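PDB 5OLT: cellulose biosynthesis protein BcsG from Salmonella typhimurium LT2, which is required for cellulose biosynthesis, here represented by its zinc-binding extramembrane domain of the alkaline phosphatase family. Local coordinates for residues L252-P265 and T290-K302. Residues are numbered along the deposited sequence; the frame is centred on the assembly and turned at random.
Sequences LEKSGRKVMVVVVP and TNVPAGVKFFGMK
Strands 259-265 and 291-299 run antiparallel as neighbours in the central mixed sheet, and the end of helix 234-255 packs against Phe299 on one face. Three hydrogen-bonded pairs, Val259–Phe299, Val261–Lys297 and Val263–Gly295, zip the backbones together; the bond from Val261 N to Lys297 O is nearly straight (2.8 Å, 173°). Beta-branched valines suit the extended chain and the buried faces of the sheet. A chi1 of -65° turns the broad Phe299 ring against the helix end, bridging helix and strand: Leu252 offers a branch methyl, CD1, to one face, 3.7 Å from the ring centroid, Glu253 CG meets the edge in plane, and Val261 CG2 reaches Phe299 CE1 at 3.5 Å. On this side Lys297 NZ hydrogen-bonds His87 O and makes a long salt bridge to Glu253 OE2 (3.9 Å).

Such a sheet between helices fits the alpha/beta core of the alkaline phosphatase family; strand 60-66 flanks 259-265, whose Pro265 end approaches the zinc site. On the other face, the extended Met260 chain runs alongside Phe298, Met260 CG 3.6 Å from Phe298 CE1, its sulfur making an oblique Met-aromatic contact. Just past strand 291-299, Gly300 adopts the positive phi that suits glycine, its CA 3.5 Å from Arg257 O; one water links Gly256 O, Gly300 O and Lys258 NZ.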
loop_
_atom_site.group_PDB
_atom_site.type_symbol
_atom_site.label_atom_id
_atom_site.label_comp_id
_atom_site.label_asym_id
_atom_site.label_seq_id
_atom_site.Cartn_x
_atom_site.Cartn_y
_atom_site.Cartn_z
ATOM N N LEU A 252 -14.409 12.518 -9.089
ATOM C CA LEU A 252 -14.071 11.437 -10.021
ATOM C C LEU A 252 -15.317 10.791 -10.559
ATOM O O LEU A 252 -15.392 10.513 -11.776
ATOM C CB LEU A 252 -13.207 10.349 -9.380
ATOM C CG LEU A 252 -11.708 10.525 -9.376
ATOM C CD1 LEU A 252 -11.159 9.206 -8.880
ATOM C CD2 LEU A 252 -11.129 10.854 -10.732
ATOM N N GLU A 253 -16.299 10.539 -9.682
ATOM C CA GLU A 253 -17.594 9.988 -10.106
ATOM C C GLU A 253 -18.205 10.915 -11.168
ATOM O O GLU A 253 -18.653 10.455 -12.225
ATOM C CB GLU A 253 -18.548 9.841 -8.912
ATOM C CG GLU A 253 -18.333 8.605 -8.050
ATOM C CD GLU A 253 -18.969 8.660 -6.648
ATOM O OE1 GLU A 253 -19.645 9.661 -6.273
ATOM O OE2 GLU A 253 -18.781 7.674 -5.898
ATOM N N LYS A 254 -18.203 12.223 -10.907
ATOM C CA LYS A 254 -18.818 13.188 -11.854
ATOM C C LYS A 254 -18.110 13.200 -13.214
ATOM O O LYS A 254 -18.734 13.448 -14.249
ATOM C CB LYS A 254 -18.797 14.611 -11.300
ATOM C CG LYS A 254 -19.746 14.913 -10.150
ATOM C CD LYS A 254 -19.451 16.328 -9.673
ATOM C CE LYS A 254 -20.357 16.764 -8.536
ATOM N NZ LYS A 254 -19.828 18.034 -7.968
ATOM N N SER A 255 -16.812 12.903 -13.228
ATOM C CA SER A 255 -16.010 13.000 -14.441
ATOM C C SER A 255 -16.384 11.908 -15.440
ATOM O O SER A 255 -16.107 12.062 -16.631
ATOM C CB SER A 255 -14.519 12.885 -14.110
ATOM O OG SER A 255 -14.159 11.526 -13.926
ATOM N N GLY A 256 -16.974 10.816 -14.946
ATOM C CA GLY A 256 -17.232 9.614 -15.735
ATOM C C GLY A 256 -16.008 8.832 -16.226
ATOM O O GLY A 256 -16.176 7.815 -16.891
ATOM N N ARG A 257 -14.803 9.284 -15.889
ATOM C CA ARG A 257 -13.575 8.596 -16.277
ATOM C C ARG A 257 -13.471 7.214 -15.627
ATOM O O ARG A 257 -13.936 6.980 -14.507
ATOM C CB ARG A 257 -12.353 9.437 -15.912
ATOM C CG ARG A 257 -12.277 10.794 -16.620
ATOM C CD ARG A 257 -10.939 11.445 -16.340
ATOM N NE ARG A 257 -9.817 10.692 -16.894
ATOM C CZ ARG A 257 -9.505 10.591 -18.191
ATOM N NH1 ARG A 257 -10.225 11.196 -19.124
ATOM N NH2 ARG A 257 -8.447 9.891 -18.564
ATOM N N LYS A 258 -12.837 6.292 -16.359
ATOM C CA LYS A 258 -12.540 4.957 -15.824
ATOM C C LYS A 258 -11.234 5.056 -15.028
ATOM O O LYS A 258 -10.171 5.331 -15.585
ATOM C CB LYS A 258 -12.394 3.950 -16.963
ATOM C CG LYS A 258 -13.713 3.716 -17.704
ATOM C CD LYS A 258 -13.505 2.879 -18.946
ATOM C CE LYS A 258 -14.833 2.585 -19.666
ATOM N NZ LYS A 258 -15.544 3.802 -20.196
ATOM N N VAL A 259 -11.341 4.849 -13.712
ATOM C CA VAL A 259 -10.206 5.004 -12.811
ATOM C C VAL A 259 -10.227 3.903 -11.778
ATOM O O VAL A 259 -11.260 3.594 -11.202
ATOM C CB VAL A 259 -10.177 6.380 -12.112
ATOM C CG1 VAL A 259 -8.876 6.547 -11.285
ATOM C CG2 VAL A 259 -10.265 7.544 -13.096
ATOM N N MET A 260 -9.048 3.336 -11.530
ATOM C CA MET A 260 -8.844 2.433 -10.407
ATOM C C MET A 260 -8.027 3.185 -9.382
ATOM O O MET A 260 -6.901 3.556 -9.675
ATOM C CB MET A 260 -8.108 1.172 -10.864
ATOM C CG MET A 260 -7.827 0.184 -9.734
ATOM S SD MET A 260 -6.981 -1.254 -10.391
ATOM C CE MET A 260 -6.792 -2.255 -8.929
ATOM N N VAL A 261 -8.596 3.415 -8.204
ATOM C CA VAL A 261 -7.903 4.137 -7.112
ATOM C C VAL A 261 -7.527 3.135 -6.039
ATOM O O VAL A 261 -8.355 2.349 -5.592
ATOM C CB VAL A 261 -8.769 5.256 -6.514
ATOM C CG1 VAL A 261 -8.029 5.905 -5.342
ATOM C CG2 VAL A 261 -9.076 6.293 -7.599
ATOM N N VAL A 262 -6.241 3.104 -5.684
ATOM C CA VAL A 262 -5.736 2.255 -4.607
ATOM C C VAL A 262 -5.201 3.175 -3.525
ATOM O O VAL A 262 -4.327 4.001 -3.814
ATOM C CB VAL A 262 -4.607 1.330 -5.082
ATOM C CG1 VAL A 262 -4.099 0.495 -3.896
ATOM C CG2 VAL A 262 -5.114 0.457 -6.222
ATOM N N VAL A 263 -5.734 3.058 -2.312
ATOM C CA VAL A 263 -5.221 3.814 -1.186
ATOM C C VAL A 263 -4.416 2.831 -0.351
ATOM O O VAL A 263 -4.970 1.812 0.091
ATOM C CB VAL A 263 -6.375 4.397 -0.345
ATOM C CG1 VAL A 263 -5.825 5.002 0.961
ATOM C CG2 VAL A 263 -7.087 5.437 -1.173
ATOM N N VAL A 264 -3.132 3.107 -0.103
ATOM C CA VAL A 264 -2.304 2.171 0.682
ATOM C C VAL A 264 -1.308 2.979 1.494
ATOM O O VAL A 264 -0.396 3.630 0.944
ATOM C CB VAL A 264 -1.617 1.133 -0.223
ATOM C CG1 VAL A 264 -0.964 1.809 -1.420
ATOM C CG2 VAL A 264 -0.659 0.196 0.528
ATOM N N PRO A 265 -1.534 3.029 2.791
ATOM C CA PRO A 265 -0.594 3.783 3.649
ATOM C C PRO A 265 0.774 3.124 3.702
ATOM O O PRO A 265 0.915 1.918 3.500
ATOM C CB PRO A 265 -1.241 3.747 5.025
ATOM C CG PRO A 265 -2.695 3.484 4.726
ATOM C CD PRO A 265 -2.702 2.550 3.552
ATOM N N THR A 290 2.092 -1.285 11.662
ATOM C CA THR A 290 2.136 -1.770 10.289
ATOM C C THR A 290 0.793 -2.317 9.764
ATOM O O THR A 290 0.705 -2.569 8.569
ATOM C CB THR A 290 3.200 -2.863 10.117
ATOM O OG1 THR A 290 2.815 -3.984 10.947
ATOM C CG2 THR A 290 4.570 -2.317 10.542
ATOM N N ASN A 291 -0.233 -2.449 10.609
ATOM C CA ASN A 291 -1.547 -2.894 10.084
ATOM C C ASN A 291 -2.306 -1.644 9.595
ATOM O O ASN A 291 -2.779 -0.849 10.411
ATOM C CB ASN A 291 -2.311 -3.599 11.182
ATOM C CG ASN A 291 -3.673 -4.025 10.715
ATOM O OD1 ASN A 291 -3.862 -4.278 9.526
ATOM N ND2 ASN A 291 -4.647 -4.055 11.643
ATOM N N VAL A 292 -2.351 -1.452 8.267
ATOM C CA VAL A 292 -2.795 -0.192 7.678
ATOM C C VAL A 292 -4.054 -0.357 6.841
ATOM O O VAL A 292 -4.274 -1.422 6.255
ATOM C CB VAL A 292 -1.663 0.445 6.831
ATOM C CG1 VAL A 292 -0.420 0.740 7.681
ATOM C CG2 VAL A 292 -1.272 -0.410 5.608
ATOM N N PRO A 293 -4.874 0.716 6.755
ATOM C CA PRO A 293 -6.114 0.634 5.956
ATOM C C PRO A 293 -5.890 0.815 4.477
ATOM O O PRO A 293 -5.807 1.940 3.981
ATOM C CB PRO A 293 -6.954 1.796 6.517
ATOM C CG PRO A 293 -5.948 2.816 6.994
ATOM C CD PRO A 293 -4.821 1.949 7.592
ATOM N N ALA A 294 -5.827 -0.285 3.753
ATOM C CA ALA A 294 -5.693 -0.228 2.318
ATOM C C ALA A 294 -7.051 -0.478 1.674
ATOM O O ALA A 294 -7.834 -1.332 2.125
ATOM C CB ALA A 294 -4.689 -1.276 1.869
ATOM N N GLY A 295 -7.347 0.280 0.623
ATOM C CA GLY A 295 -8.648 0.172 -0.044
ATOM C C GLY A 295 -8.518 0.360 -1.528
ATOM O O GLY A 295 -7.571 0.992 -2.031
ATOM N N VAL A 296 -9.513 -0.144 -2.254
ATOM C CA VAL A 296 -9.555 0.000 -3.705
ATOM C C VAL A 296 -10.949 0.465 -4.066
ATOM O O VAL A 296 -11.930 -0.023 -3.503
ATOM C CB VAL A 296 -9.256 -1.347 -4.405
ATOM C CG1 VAL A 296 -9.246 -1.195 -5.929
ATOM C CG2 VAL A 296 -7.907 -1.918 -3.938
ATOM N N LYS A 297 -11.016 1.413 -4.983
ATOM C CA LYS A 297 -12.310 1.873 -5.513
ATOM C C LYS A 297 -12.192 1.992 -7.018
ATOM O O LYS A 297 -11.209 2.528 -7.534
ATOM C CB LYS A 297 -12.682 3.250 -4.935
ATOM C CG LYS A 297 -14.115 3.699 -5.217
ATOM C CD LYS A 297 -14.487 4.918 -4.368
ATOM C CE LYS A 297 -15.859 5.464 -4.763
ATOM N NZ LYS A 297 -16.974 4.497 -4.595
ATOM N N PHE A 298 -13.203 1.497 -7.722
ATOM C CA PHE A 298 -13.268 1.660 -9.186
ATOM C C PHE A 298 -14.308 2.711 -9.564
ATOM O O PHE A 298 -15.410 2.762 -8.972
ATOM C CB PHE A 298 -13.638 0.340 -9.854
ATOM C CG PHE A 298 -12.628 -0.764 -9.641
ATOM C CD1 PHE A 298 -11.559 -0.934 -10.543
ATOM C CD2 PHE A 298 -12.754 -1.651 -8.564
ATOM C CE1 PHE A 298 -10.636 -1.969 -10.350
ATOM C CE2 PHE A 298 -11.833 -2.663 -8.364
ATOM C CZ PHE A 298 -10.778 -2.838 -9.275
ATOM N N PHE A 299 -13.948 3.570 -10.498
ATOM C CA PHE A 299 -14.820 4.639 -10.978
ATOM C C PHE A 299 -15.057 4.407 -12.456
ATOM O O PHE A 299 -14.175 3.882 -13.169
ATOM C CB PHE A 299 -14.162 6.001 -10.805
ATOM C CG PHE A 299 -13.944 6.378 -9.366
ATOM C CD1 PHE A 299 -12.805 5.949 -8.672
ATOM C CD2 PHE A 299 -14.879 7.149 -8.712
ATOM C CE1 PHE A 299 -12.601 6.294 -7.351
ATOM C CE2 PHE A 299 -14.683 7.475 -7.365
ATOM C CZ PHE A 299 -13.539 7.061 -6.709
ATOM N N GLY A 300 -16.262 4.761 -12.900
ATOM C CA GLY A 300 -16.593 4.733 -14.313
ATOM C C GLY A 300 -16.984 3.360 -14.820
ATOM O O GLY A 300 -17.000 3.143 -16.045
ATOM N N MET A 301 -17.298 2.427 -13.919
ATOM C CA MET A 301 -17.730 1.081 -14.330
ATOM C C MET A 301 -19.168 1.099 -14.844
ATOM O O MET A 301 -20.026 1.803 -14.299
ATOM C CB MET A 301 -17.639 0.072 -13.205
ATOM C CG MET A 301 -16.204 -0.195 -12.736
ATOM S SD MET A 301 -16.195 -1.381 -11.384
ATOM C CE MET A 301 -16.735 -2.909 -12.157
ATOM N N LYS A 302 -19.435 0.262 -15.838
ATOM C CA LYS A 302 -20.797 0.144 -16.373
ATOM C C LYS A 302 -21.683 -0.428 -15.261
ATOM O O LYS A 302 -22.882 -0.073 -15.147
ATOM C CB LYS A 302 -20.801 -0.785 -17.595
ATOM C CG LYS A 302 -22.195 -0.971 -18.203
ATOM C CD LYS A 302 -22.204 -1.798 -19.471
ATOM C CE LYS A 302 -23.627 -1.805 -20.033
ATOM N NZ LYS A 302 -23.861 -0.610 -20.890
HETATM O O HOH W 1 -16.918 5.134 -17.898
#